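Local coordinates for protein acyl-homoserine-lactone synthase (Mesorhizobium sp. ORS 3359, PDB 6WNS) that probably makes acyl-homoserine lactone quorum-sensing signals from an acyl-coenzyme A and S-adenosylmethionine, at residues E46-A49 with F50-E53. Residues are numbered along the deposited sequence; the frame is centred on the assembly and turned at random.
Sequences EIDA and FDNE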
loop_
_atom_site.group_PDB
_atom_site.type_symbol
_atom_site.label_atom_id
_atom_site.label_comp_id
_atom_site.label_asym_id
_atom_site.label_seq_id
_atom_site.Cartn_x
_atom_site.Cartn_y
_atom_site.Cartn_z
ATOM N N GLU A 46 11.305 -6.025 -10.031
ATOM C CA GLU A 46 9.946 -5.733 -10.587
ATOM C C GLU A 46 9.694 -4.239 -10.347
ATOM O O GLU A 46 9.842 -3.727 -9.221
ATOM C CB GLU A 46 8.920 -6.694 -10.047
ATOM C CG GLU A 46 7.529 -6.545 -10.688
ATOM C CD GLU A 46 6.692 -5.388 -10.150
ATOM O OE1 GLU A 46 6.760 -5.107 -8.938
ATOM O OE2 GLU A 46 5.883 -4.830 -10.981
ATOM N N ILE A 47 9.211 -3.575 -11.401
ATOM C CA ILE A 47 9.043 -2.124 -11.404
ATOM C C ILE A 47 7.970 -1.811 -12.450
ATOM O O ILE A 47 7.940 -2.434 -13.497
ATOM C CB ILE A 47 10.410 -1.417 -11.607
ATOM C CG1 ILE A 47 10.315 0.091 -11.424
ATOM C CG2 ILE A 47 10.972 -1.742 -12.970
ATOM C CD1 ILE A 47 11.696 0.804 -11.440
ATOM N N ASP A 48 7.121 -0.839 -12.150
ATOM C CA ASP A 48 6.005 -0.505 -13.046
ATOM C C ASP A 48 5.997 0.993 -13.342
ATOM O O ASP A 48 6.915 1.765 -12.943
ATOM C CB ASP A 48 4.687 -1.054 -12.503
ATOM C CG ASP A 48 4.101 -0.277 -11.345
ATOM O OD1 ASP A 48 4.660 0.803 -11.033
ATOM O OD2 ASP A 48 3.170 -0.842 -10.710
ATOM N N ALA A 49 4.999 1.417 -14.109
ATOM C CA ALA A 49 4.939 2.815 -14.590
ATOM C C ALA A 49 4.810 3.789 -13.425
ATOM O O ALA A 49 5.006 4.990 -13.638
ATOM C CB ALA A 49 3.761 2.911 -15.539
ATOM N N PHE A 50 4.407 3.334 -12.249
ATOM C CA PHE A 50 4.095 4.205 -11.109
ATOM C C PHE A 50 5.267 4.356 -10.173
ATOM O O PHE A 50 5.203 5.199 -9.228
ATOM C CB PHE A 50 2.852 3.713 -10.380
ATOM C CG PHE A 50 1.721 3.469 -11.352
ATOM C CD1 PHE A 50 1.211 4.501 -12.155
ATOM C CD2 PHE A 50 1.153 2.213 -11.463
ATOM C CE1 PHE A 50 0.169 4.252 -13.058
ATOM C CE2 PHE A 50 0.156 1.965 -12.392
ATOM C CZ PHE A 50 -0.380 2.998 -13.145
ATOM N N ASP A 51 6.359 3.641 -10.445
ATOM C CA ASP A 51 7.590 3.811 -9.654
ATOM C C ASP A 51 8.375 4.959 -10.276
ATOM O O ASP A 51 9.265 4.687 -11.094
ATOM C CB ASP A 51 8.373 2.478 -9.632
ATOM C CG ASP A 51 7.684 1.373 -8.903
ATOM O OD1 ASP A 51 7.296 0.371 -9.556
ATOM O OD2 ASP A 51 7.409 1.577 -7.686
ATOM N N ASN A 52 8.092 6.215 -9.904
ATOM C CA ASN A 52 8.810 7.405 -10.388
ATOM C C ASN A 52 8.956 8.356 -9.204
ATOM O O ASN A 52 8.678 7.954 -8.063
ATOM C CB ASN A 52 8.102 7.989 -11.616
ATOM C CG ASN A 52 6.727 8.551 -11.298
ATOM O OD1 ASN A 52 6.391 8.748 -10.110
ATOM N ND2 ASN A 52 6.003 8.939 -12.351
ATOM N N GLU A 53 9.301 9.583 -9.487
ATOM C CA GLU A 53 9.628 10.626 -8.502
ATOM C C GLU A 53 8.398 10.975 -7.659
ATOM O O GLU A 53 8.610 11.566 -6.600
ATOM C CB GLU A 53 10.199 11.886 -9.169
ATOM C CG GLU A 53 9.199 12.622 -10.039
ATOM C CD GLU A 53 9.154 12.206 -11.498
ATOM O OE1 GLU A 53 9.500 10.999 -11.856
ATOM O OE2 GLU A 53 8.805 13.113 -12.322
#
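The carboxylates of Asp48 and Asp51 are turned roughly parallel, their planes 25° apart, but sit offset and meet through their OD1 atoms, although the two side chains cross at about a right angle. Asp48 OD1 and Asp51 OD1 are 3.1 Å apart, a closeness of like charges that the arginines gathered here probably compensate. Arg72 forms salt bridges with both, Arg105 with Asp48 and Arg26 with Asp51, while the Tyr57 hydroxyl hydrogen-bonds to the other Asp51 oxygen, OD2.

Each carboxylate also grips backbone. The Asp48 N-H points almost straight (169°) at the anti lone pair of Asp51 OD1, N to OD1 2.9 Å. In return, Asp48 OD1 accepts the Phe50 N-H at 2.8 Å, the donor coming from above the carboxylate plane. Asp48 can fold back this way because its CG sits between its own N and carbonyl carbon (chi1 76°). That bond makes an Asx turn, set within a type I beta turn from Asp48 to Asp51 that is closed by Asp51 N to Asp48 O at 3.2 Å. The turn belongs to the loop between helix 16-31 and strand 56-60 of this LuxI-type, acetyltransferase-like fold, and the arginines tie it to that helix and to strands 69-75 and 100-108. Replacing Asp48 by an alanine takes away the carboxylate, which would probably leave the Phe50 amide less firmly fixed in the turn and the charges of Arg72 and Arg105 each short of a partner.

Small Ala49 suits the exposed second position of the turn. The buried Phe50 ring stands nearly perpendicular to the Asp48 carboxylate, its CD2 3.7 Å from OD2. On the Asp51 methylene, Ile47 lays an apolar branch, CG1 to CB 3.6 Å, and both side chains also touch Phe23 of helix 16-31.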